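Local structure of putative diflavin flavoprotein A 5 (Nostoc sp. PCC 7120, 4FEK) at residues F63-I66 / Y67-L71; D196-Y199 / Y200-L204; T237-I240 / A241-A245; Q244-A247 / D248-K251. The protein probably passes electrons from NADH to oxygen, reducing it to water, this chain being its N-terminal, metallo-beta-lactamase-like domain of flavodiiron type. All blocks are in the same frame, centred on the assembly; numbering follows the deposited sequence.

Overall arrangement
Each contact joins residues that follow one another along a helix or, in contact 3, the turn leading into one, so none closes a loop and none nests in or crosses another. From the N terminus, contact 1 comes first, on helix 61-74 between strands 53-56 and 80-84 of the larger sheet. Contact 2 follows much later on helix 194-205, its centre about 27 Å from that of contact 1. Contacts 3 and 4 are successive turns of the long C-terminal helix 239-258 and share Q244 and A245. This helix lies against helix 194-205: Q197 meets S238 and L242, while R198 and F201 meet W249. Contacts 2, 3 and 4 thus form one helical layer, separate from contact 1.

Contact 1: F63-I66 / Y67-L71; sequences FMKI and YLEAL
E69 leans back over K65, one helical turn earlier, and its side chain can be followed outward atom by atom. CB lies beside the carbonyl oxygens of K65 and I66. With CG anti to the carbonyl carbon (chi1 -63°), the chain turns toward the preceding turn, and CG comes to 3.2 Å from K65 O. The extended remainder carries the carboxylate out to the lysine, where OE2 sits 3.5 Å from K65 CE. From K65 NZ to E69 OE2 the gap is 3.9 Å, a long salt bridge between two exposed chains. Such residues suit this outer side of the helix, where the bend of the lysine at its last torsion brings the amine round to the acid.

A quarter turn away the contact is apolar: M64, a selenomethionine here, lays its CG 3.8 Å from CD1 of L68, the two chains crossing at a slant. Beneath both pairs run regular i to i+4 bonds, L68 N to M64 O at 2.9 Å and E69 N to K65 O at 3.2 Å.

The helix is the crossover of the beta-alpha-beta unit made with strands 53-56 and 80-84. L68 and L71 pack on helix 93-102, whereas F63, Y67 and A70 face strand 18-25, and Y67 OH is hydrogen-bonded to S45 OG.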
loop_
_atom_site.group_PDB
_atom_site.type_symbol
_atom_site.label_atom_id
_atom_site.label_comp_id
_atom_site.label_asym_id
_atom_site.label_seq_id
_atom_site.Cartn_x
_atom_site.Cartn_y
_atom_site.Cartn_z
ATOM N N PHE A 63 -10.633 1.698 -10.233
ATOM C CA PHE A 63 -11.278 2.249 -9.037
ATOM C C PHE A 63 -11.195 3.785 -8.991
ATOM O O PHE A 63 -11.666 4.409 -8.039
ATOM C CB PHE A 63 -10.566 1.731 -7.796
ATOM C CG PHE A 63 -10.930 0.327 -7.410
ATOM C CD1 PHE A 63 -12.258 -0.054 -7.271
ATOM C CD2 PHE A 63 -9.933 -0.601 -7.125
ATOM C CE1 PHE A 63 -12.589 -1.340 -6.870
ATOM C CE2 PHE A 63 -10.264 -1.898 -6.736
ATOM C CZ PHE A 63 -11.599 -2.254 -6.608
HETATM N N MSE A 64 -10.589 4.385 -10.010
HETATM C CA MSE A 64 -10.244 5.806 -9.974
HETATM C C MSE A 64 -11.411 6.720 -9.652
HETATM O O MSE A 64 -11.309 7.566 -8.756
HETATM C CB MSE A 64 -9.647 6.248 -11.305
HETATM C CG MSE A 64 -9.444 7.748 -11.414
HETATM SE SE MSE A 64 -8.725 8.242 -13.172
HETATM C CE MSE A 64 -10.184 7.594 -14.308
ATOM N N LYS A 65 -12.505 6.554 -10.388
ATOM C CA LYS A 65 -13.655 7.441 -10.236
ATOM C C LYS A 65 -14.269 7.381 -8.846
ATOM O O LYS A 65 -14.454 8.416 -8.212
ATOM C CB LYS A 65 -14.729 7.171 -11.291
ATOM C CG LYS A 65 -15.912 8.134 -11.176
ATOM C CD LYS A 65 -17.038 7.787 -12.155
ATOM C CE LYS A 65 -18.156 8.822 -12.129
ATOM N NZ LYS A 65 -17.770 10.126 -12.747
ATOM N N ILE A 66 -14.572 6.178 -8.351
ATOM C CA ILE A 66 -15.184 6.096 -7.021
ATOM C C ILE A 66 -14.200 6.472 -5.915
ATOM O O ILE A 66 -14.595 7.010 -4.880
ATOM C CB ILE A 66 -15.836 4.719 -6.728
ATOM C CG1 ILE A 66 -14.811 3.593 -6.827
ATOM C CG2 ILE A 66 -17.000 4.461 -7.676
ATOM C CD1 ILE A 66 -15.379 2.236 -6.441
ATOM N N TYR A 67 -12.916 6.199 -6.148
ATOM C CA TYR A 67 -11.889 6.627 -5.231
ATOM C C TYR A 67 -11.868 8.154 -5.061
ATOM O O TYR A 67 -11.920 8.661 -3.947
ATOM C CB TYR A 67 -10.529 6.163 -5.722
ATOM C CG TYR A 67 -9.419 6.697 -4.864
ATOM C CD1 TYR A 67 -9.294 6.307 -3.536
ATOM C CD2 TYR A 67 -8.508 7.616 -5.376
ATOM C CE1 TYR A 67 -8.273 6.799 -2.740
ATOM C CE2 TYR A 67 -7.491 8.122 -4.591
ATOM C CZ TYR A 67 -7.374 7.705 -3.277
ATOM O OH TYR A 67 -6.344 8.208 -2.517
ATOM N N LEU A 68 -11.762 8.875 -6.170
ATOM C CA LEU A 68 -11.684 10.332 -6.119
ATOM C C LEU A 68 -12.930 10.981 -5.501
ATOM O O LEU A 68 -12.817 11.958 -4.746
ATOM C CB LEU A 68 -11.423 10.899 -7.514
ATOM C CG LEU A 68 -10.026 10.559 -8.043
ATOM C CD1 LEU A 68 -9.897 10.997 -9.490
ATOM C CD2 LEU A 68 -8.928 11.164 -7.176
ATOM N N GLU A 69 -14.108 10.452 -5.828
ATOM C CA GLU A 69 -15.352 10.898 -5.180
ATOM C C GLU A 69 -15.306 10.738 -3.663
ATOM O O GLU A 69 -15.640 11.671 -2.936
ATOM C CB GLU A 69 -16.565 10.149 -5.740
ATOM C CG GLU A 69 -16.804 10.410 -7.234
ATOM C CD GLU A 69 -18.239 10.106 -7.672
ATOM O OE1 GLU A 69 -19.124 9.983 -6.790
ATOM O OE2 GLU A 69 -18.481 9.992 -8.895
ATOM N N ALA A 70 -14.892 9.559 -3.182
ATOM C CA ALA A 70 -14.772 9.337 -1.741
ATOM C C ALA A 70 -13.688 10.225 -1.098
ATOM O O ALA A 70 -13.853 10.742 0.016
ATOM C CB ALA A 70 -14.499 7.850 -1.444
ATOM N N LEU A 71 -12.585 10.406 -1.810
ATOM C CA LEU A 71 -11.463 11.163 -1.274
ATOM C C LEU A 71 -11.898 12.623 -1.115
ATOM O O LEU A 71 -11.625 13.257 -0.092
ATOM C CB LEU A 71 -10.259 11.057 -2.212
ATOM C CG LEU A 71 -9.017 11.832 -1.792
ATOM C CD1 LEU A 71 -8.489 11.254 -0.502
ATOM C CD2 LEU A 71 -7.960 11.831 -2.906
#

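Contact 2: D196-Y199 / Y200-L204; sequences DQRY and YFNCL
D196 O receives Y200 N at 2.9 Å, the first of four successive i to i+4 bonds that carry one segment into the other. Q197, R198 and Y199 offer their carbonyls in the same way to F201, N202 and C203. The last of these, C203 N to Y199 O, is bent to 148° at the hydrogen, close to where the helix widens into a pi-type turn at 201-204.

Among the side chains, C203 lies on the ring of Y199. The tyrosine CG stands anti to the backbone N (chi1 -176°), which brings one face of the ring to the sulfur. The sulfur rests over that face, 3.6 Å from the ring centroid and 22° off the normal, displaced toward the rim so that CZ is 3.4 Å from C203 SG. A small, polarisable cysteine suits this position, since it covers the ring without a bulky branch. The phenol is held at its far end as well, with Y199 OH hydrogen-bonded to I33 O.

On another side, R198 and N202 run alongside each other and point the same way. One water accepts weakly from both R198 NE and N202 ND2, each at 3.3 Å. Elsewhere F201 packs on Y246 and W249 of helix 239-258, while D196 makes a salt bridge to R39.

The chemistry thus differs round the helix: a sulfur-aromatic contact, probably largely dispersive, lies against one face of the tyrosine ring and probably limits its rotation, whereas the exposed pair touches through R198 CG and N202 ND2 and shares one weakly bound water.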
loop_
_atom_site.group_PDB
_atom_site.type_symbol
_atom_site.label_atom_id
_atom_site.label_comp_id
_atom_site.label_asym_id
_atom_site.label_seq_id
_atom_site.Cartn_x
_atom_site.Cartn_y
_atom_site.Cartn_z
ATOM N N ASP A 196 -6.714 -17.294 2.306
ATOM C CA ASP A 196 -6.549 -16.230 1.330
ATOM C C ASP A 196 -5.170 -15.568 1.456
ATOM O O ASP A 196 -4.527 -15.268 0.451
ATOM C CB ASP A 196 -7.709 -15.225 1.422
ATOM C CG ASP A 196 -9.058 -15.876 1.118
ATOM O OD1 ASP A 196 -9.773 -16.272 2.063
ATOM O OD2 ASP A 196 -9.368 -16.057 -0.078
ATOM N N GLN A 197 -4.701 -15.360 2.681
ATOM C CA GLN A 197 -3.367 -14.779 2.881
ATOM C C GLN A 197 -2.271 -15.719 2.372
ATOM O O GLN A 197 -1.277 -15.278 1.794
ATOM C CB GLN A 197 -3.125 -14.481 4.362
ATOM C CG GLN A 197 -3.930 -13.288 4.915
ATOM C CD GLN A 197 -3.970 -13.294 6.436
ATOM O OE1 GLN A 197 -3.871 -14.353 7.061
ATOM N NE2 GLN A 197 -4.057 -12.112 7.036
ATOM N N ARG A 198 -2.456 -17.017 2.579
ATOM C CA ARG A 198 -1.484 -17.992 2.090
ATOM C C ARG A 198 -1.455 -18.060 0.564
ATOM O O ARG A 198 -0.379 -18.118 -0.059
ATOM C CB ARG A 198 -1.803 -19.370 2.666
ATOM C CG ARG A 198 -0.743 -20.416 2.408
ATOM C CD ARG A 198 -1.142 -21.725 3.124
ATOM N NE ARG A 198 0.005 -22.589 3.390
ATOM C CZ ARG A 198 0.255 -23.167 4.565
ATOM N NH1 ARG A 198 -0.558 -22.975 5.599
ATOM N NH2 ARG A 198 1.323 -23.939 4.711
ATOM N N TYR A 199 -2.637 -18.061 -0.047
ATOM C CA TYR A 199 -2.738 -18.088 -1.498
ATOM C C TYR A 199 -2.089 -16.838 -2.098
ATOM O O TYR A 199 -1.418 -16.890 -3.130
ATOM C CB TYR A 199 -4.213 -18.201 -1.921
ATOM C CG TYR A 199 -4.381 -18.335 -3.414
ATOM C CD1 TYR A 199 -3.944 -19.483 -4.075
ATOM C CD2 TYR A 199 -4.954 -17.308 -4.174
ATOM C CE1 TYR A 199 -4.080 -19.617 -5.441
ATOM C CE2 TYR A 199 -5.096 -17.429 -5.550
ATOM C CZ TYR A 199 -4.654 -18.593 -6.180
ATOM O OH TYR A 199 -4.770 -18.739 -7.545
ATOM N N TYR A 200 -2.298 -15.705 -1.428
ATOM C CA TYR A 200 -1.726 -14.440 -1.853
ATOM C C TYR A 200 -0.199 -14.522 -1.827
ATOM O O TYR A 200 0.456 -14.119 -2.788
ATOM C CB TYR A 200 -2.248 -13.323 -0.944
ATOM C CG TYR A 200 -1.807 -11.921 -1.299
ATOM C CD1 TYR A 200 -0.572 -11.452 -0.878
ATOM C CD2 TYR A 200 -2.656 -11.043 -2.004
ATOM C CE1 TYR A 200 -0.162 -10.170 -1.135
ATOM C CE2 TYR A 200 -2.244 -9.712 -2.275
ATOM C CZ TYR A 200 -1.002 -9.298 -1.835
ATOM O OH TYR A 200 -0.548 -8.025 -2.090
ATOM N N PHE A 201 0.355 -15.038 -0.733
ATOM C CA PHE A 201 1.797 -15.242 -0.629
ATOM C C PHE A 201 2.310 -16.109 -1.803
ATOM O O PHE A 201 3.265 -15.747 -2.482
ATOM C CB PHE A 201 2.162 -15.913 0.685
ATOM C CG PHE A 201 3.645 -16.144 0.858
ATOM C CD1 PHE A 201 4.258 -17.294 0.341
ATOM C CD2 PHE A 201 4.426 -15.216 1.539
ATOM C CE1 PHE A 201 5.612 -17.494 0.481
ATOM C CE2 PHE A 201 5.789 -15.412 1.696
ATOM C CZ PHE A 201 6.385 -16.552 1.181
ATOM N N ASN A 202 1.665 -17.248 -2.016
ATOM C CA ASN A 202 2.053 -18.162 -3.079
ATOM C C ASN A 202 1.950 -17.588 -4.485
ATOM O O ASN A 202 2.775 -17.922 -5.344
ATOM C CB ASN A 202 1.286 -19.476 -2.958
ATOM C CG ASN A 202 1.748 -20.299 -1.753
ATOM O OD1 ASN A 202 2.909 -20.237 -1.372
ATOM N ND2 ASN A 202 0.839 -21.062 -1.158
ATOM N N CYS A 203 0.952 -16.727 -4.714
ATOM C CA CYS A 203 0.785 -16.077 -6.007
ATOM C C CYS A 203 1.811 -14.983 -6.229
ATOM O O CYS A 203 2.452 -14.945 -7.281
ATOM C CB CYS A 203 -0.616 -15.445 -6.160
ATOM S SG CYS A 203 -1.893 -16.610 -6.425
ATOM N N LEU A 204 1.969 -14.105 -5.239
ATOM C CA LEU A 204 2.696 -12.843 -5.424
ATOM C C LEU A 204 4.041 -12.677 -4.690
ATOM O O LEU A 204 4.860 -11.846 -5.084
ATOM C CB LEU A 204 1.798 -11.701 -4.971
ATOM C CG LEU A 204 0.478 -11.536 -5.712
ATOM C CD1 LEU A 204 -0.314 -10.386 -5.112
ATOM C CD2 LEU A 204 0.748 -11.275 -7.196
HETATM O O HOH W 1 2.650 -22.113 1.456
#

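Contact 3: T237-I240 / A241-A245; sequences TSLI and ALTQA
L239 O is gripped twice by T243, through the backbone and through the side chain. T243 N reaches it at 3.0 Å, and T243 OG1 donates to it at 2.6 Å; the two donors come from opposite faces of the carbonyl plane. The hydroxyl is brought there by a first torsion of -57°, which sets OG1 anti to the carbonyl carbon and beside the backbone N. Threonine can thus satisfy its hydroxyl on its own helix, and OG1 is also hydrogen-bonded to Y227 OH, of strand 226-229.

The remaining direct bonds are backbone ones: L242 N meets S238 O at 2.8 Å and Q244 N meets I240 O at 3.0 Å. They start helix 239-258, the C-terminal helix of this metallo-beta-lactamase-like chain. S238 stands at its N-cap position, yet its hydroxyl makes no capping bond and turns instead to D187 OD2.

Water serves the first turn. A single molecule donates to T237 O at 2.8 Å and accepts from A241 N at 3.0 Å, bridging the approach to the helix and its opening turn.

Side-chain packing is modest: L239 lies side by side with T243, its CD2 4.0 Å from T243 OG1, and reaches on to V224. L242 packs on F176 and V235 in loops and on Q197 of helix 194-205.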
loop_
_atom_site.group_PDB
_atom_site.type_symbol
_atom_site.label_atom_id
_atom_site.label_comp_id
_atom_site.label_asym_id
_atom_site.label_seq_id
_atom_site.Cartn_x
_atom_site.Cartn_y
_atom_site.Cartn_z
ATOM N N THR A 237 -4.854 -8.024 14.670
ATOM C CA THR A 237 -4.639 -9.072 15.653
ATOM C C THR A 237 -3.819 -10.220 15.090
ATOM O O THR A 237 -3.068 -10.859 15.817
ATOM C CB THR A 237 -5.973 -9.570 16.256
ATOM O OG1 THR A 237 -6.682 -8.451 16.799
ATOM C CG2 THR A 237 -5.716 -10.568 17.384
ATOM N N SER A 238 -3.911 -10.453 13.781
ATOM C CA SER A 238 -3.194 -11.578 13.183
ATOM C C SER A 238 -1.788 -11.203 12.709
ATOM O O SER A 238 -1.115 -12.002 12.080
ATOM C CB SER A 238 -3.998 -12.219 12.038
ATOM O OG SER A 238 -3.793 -11.531 10.814
ATOM N N LEU A 239 -1.355 -9.990 13.045
ATOM C CA LEU A 239 -0.080 -9.428 12.581
ATOM C C LEU A 239 1.131 -10.305 12.906
ATOM O O LEU A 239 1.939 -10.614 12.033
ATOM C CB LEU A 239 0.107 -8.046 13.223
ATOM C CG LEU A 239 1.227 -7.093 12.802
ATOM C CD1 LEU A 239 0.813 -5.660 13.120
ATOM C CD2 LEU A 239 2.543 -7.432 13.502
ATOM N N ILE A 240 1.274 -10.673 14.172
ATOM C CA ILE A 240 2.449 -11.427 14.594
ATOM C C ILE A 240 2.442 -12.827 13.985
ATOM O O ILE A 240 3.464 -13.299 13.478
ATOM C CB ILE A 240 2.592 -11.459 16.147
ATOM C CG1 ILE A 240 2.880 -10.039 16.666
ATOM C CG2 ILE A 240 3.698 -12.420 16.561
ATOM C CD1 ILE A 240 2.606 -9.829 18.158
ATOM N N ALA A 241 1.281 -13.468 13.995
ATOM C CA ALA A 241 1.158 -14.792 13.394
ATOM C C ALA A 241 1.387 -14.778 11.886
ATOM O O ALA A 241 1.927 -15.733 11.338
ATOM C CB ALA A 241 -0.195 -15.421 13.719
ATOM N N LEU A 242 0.959 -13.712 11.212
ATOM C CA LEU A 242 1.126 -13.660 9.765
ATOM C C LEU A 242 2.595 -13.423 9.455
ATOM O O LEU A 242 3.139 -13.980 8.501
ATOM C CB LEU A 242 0.252 -12.567 9.120
ATOM C CG LEU A 242 0.369 -12.489 7.591
ATOM C CD1 LEU A 242 -0.155 -13.745 6.900
ATOM C CD2 LEU A 242 -0.329 -11.210 7.032
ATOM N N THR A 243 3.236 -12.601 10.275
ATOM C CA THR A 243 4.632 -12.282 10.084
ATOM C C THR A 243 5.460 -13.573 10.255
ATOM O O THR A 243 6.379 -13.836 9.473
ATOM C CB THR A 243 5.091 -11.223 11.094
ATOM O OG1 THR A 243 4.264 -10.056 10.979
ATOM C CG2 THR A 243 6.532 -10.836 10.860
ATOM N N GLN A 244 5.114 -14.375 11.262
ATOM C CA GLN A 244 5.800 -15.654 11.463
ATOM C C GLN A 244 5.555 -16.583 10.273
ATOM O O GLN A 244 6.474 -17.257 9.797
ATOM C CB GLN A 244 5.348 -16.331 12.747
ATOM C CG GLN A 244 6.063 -17.656 12.987
ATOM C CD GLN A 244 7.588 -17.518 12.988
ATOM O OE1 GLN A 244 8.288 -18.135 12.169
ATOM N NE2 GLN A 244 8.109 -16.715 13.913
ATOM N N ALA A 245 4.313 -16.615 9.797
ATOM C CA ALA A 245 3.960 -17.407 8.620
ATOM C C ALA A 245 4.744 -17.012 7.370
ATOM O O ALA A 245 5.238 -17.888 6.656
ATOM C CB ALA A 245 2.462 -17.357 8.356
HETATM O O HOH W 2 -1.020 -12.732 15.708
#

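Contact 4: Q244-A247 / D248-K251; sequences QAYA and DWSK
W249 spreads its indole beneath A245, whose methyl sits squarely over the six-membered ring. This CH-pi contact spans 3.7 Å from A245 CB to the ring centroid, only 12° off the normal. A245 O lies over the same face, nearer the rim, while accepting W249 N at 2.7 Å. The tryptophan CG is anti to the carbonyl carbon (chi1 -63°), which turns the ring back toward the previous turn; alanine, being small, lets so wide a surface lie close.

Y246 comes at the indole obliquely, with CD1 3.8 Å from W249 CZ3 and the planes 46° apart. Its carbonyl is doubly used: S250 N and S250 OG reach Y246 O from opposite faces of its plane, OG at 2.7 Å. Serine thus satisfies its hydroxyl within the helix, as suits a buried site. Within 248-251, K251 folds back to D248 in a salt bridge, its NZ 2.8 Å from D248 OD1, meeting the anti side somewhat out of the carboxylate plane.

Helix 239-258 packs here against two others. Y246 meets F201 of helix 194-205 edge-to-face, and W249 also meets F201 and R198; S250 and K251 reach helix 209-219 at E213.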
loop_
_atom_site.group_PDB
_atom_site.type_symbol
_atom_site.label_atom_id
_atom_site.label_comp_id
_atom_site.label_asym_id
_atom_site.label_seq_id
_atom_site.Cartn_x
_atom_site.Cartn_y
_atom_site.Cartn_z
ATOM N N GLN A 244 5.114 -14.375 11.262
ATOM C CA GLN A 244 5.800 -15.654 11.463
ATOM C C GLN A 244 5.555 -16.583 10.273
ATOM O O GLN A 244 6.474 -17.257 9.797
ATOM C CB GLN A 244 5.348 -16.331 12.747
ATOM C CG GLN A 244 6.063 -17.656 12.987
ATOM C CD GLN A 244 7.588 -17.518 12.988
ATOM O OE1 GLN A 244 8.288 -18.135 12.169
ATOM N NE2 GLN A 244 8.109 -16.715 13.913
ATOM N N ALA A 245 4.313 -16.615 9.797
ATOM C CA ALA A 245 3.960 -17.407 8.620
ATOM C C ALA A 245 4.744 -17.012 7.370
ATOM O O ALA A 245 5.238 -17.888 6.656
ATOM C CB ALA A 245 2.462 -17.357 8.356
ATOM N N TYR A 246 4.852 -15.709 7.097
ATOM C CA TYR A 246 5.676 -15.223 5.981
ATOM C C TYR A 246 7.125 -15.720 6.078
ATOM O O TYR A 246 7.745 -16.108 5.077
ATOM C CB TYR A 246 5.645 -13.689 5.882
ATOM C CG TYR A 246 4.644 -13.173 4.857
ATOM C CD1 TYR A 246 3.300 -13.543 4.919
ATOM C CD2 TYR A 246 5.033 -12.303 3.851
ATOM C CE1 TYR A 246 2.381 -13.082 3.970
ATOM C CE2 TYR A 246 4.107 -11.822 2.911
ATOM C CZ TYR A 246 2.797 -12.217 2.978
ATOM O OH TYR A 246 1.913 -11.759 2.026
ATOM N N ALA A 247 7.663 -15.682 7.284
ATOM C CA ALA A 247 8.997 -16.197 7.537
ATOM C C ALA A 247 9.062 -17.702 7.252
ATOM O O ALA A 247 9.972 -18.167 6.551
ATOM C CB ALA A 247 9.403 -15.899 8.979
ATOM N N ASP A 248 8.099 -18.462 7.770
ATOM C CA ASP A 248 8.108 -19.913 7.548
ATOM C C ASP A 248 7.896 -20.271 6.073
ATOM O O ASP A 248 8.618 -21.094 5.521
ATOM C CB ASP A 248 7.061 -20.627 8.403
ATOM C CG ASP A 248 7.299 -20.453 9.894
ATOM O OD1 ASP A 248 8.443 -20.140 10.293
ATOM O OD2 ASP A 248 6.322 -20.618 10.660
ATOM N N TRP A 249 6.895 -19.652 5.453
ATOM C CA TRP A 249 6.615 -19.858 4.039
ATOM C C TRP A 249 7.822 -19.485 3.167
ATOM O O TRP A 249 8.117 -20.169 2.194
ATOM C CB TRP A 249 5.380 -19.056 3.602
ATOM C CG TRP A 249 4.088 -19.457 4.287
ATOM C CD1 TRP A 249 3.789 -20.666 4.849
ATOM C CD2 TRP A 249 2.933 -18.633 4.473
ATOM N NE1 TRP A 249 2.519 -20.641 5.375
ATOM C CE2 TRP A 249 1.971 -19.402 5.149
ATOM C CE3 TRP A 249 2.613 -17.314 4.112
ATOM C CZ2 TRP A 249 0.714 -18.899 5.487
ATOM C CZ3 TRP A 249 1.363 -16.810 4.453
ATOM C CH2 TRP A 249 0.431 -17.599 5.128
ATOM N N SER A 250 8.519 -18.406 3.517
ATOM C CA SER A 250 9.702 -17.995 2.751
ATOM C C SER A 250 10.852 -19.004 2.827
ATOM O O SER A 250 11.464 -19.321 1.809
ATOM C CB SER A 250 10.196 -16.619 3.186
ATOM O OG SER A 250 9.247 -15.625 2.828
ATOM N N LYS A 251 11.165 -19.498 4.016
ATOM C CA LYS A 251 12.261 -20.458 4.087
ATOM C C LYS A 251 11.913 -21.760 3.364
ATOM O O LYS A 251 12.770 -22.341 2.721
ATOM C CB LYS A 251 12.791 -20.674 5.519
ATOM C CG LYS A 251 11.825 -21.231 6.542
ATOM C CD LYS A 251 12.609 -21.674 7.789
ATOM C CE LYS A 251 11.713 -21.967 8.979
ATOM N NZ LYS A 251 11.027 -20.721 9.453
#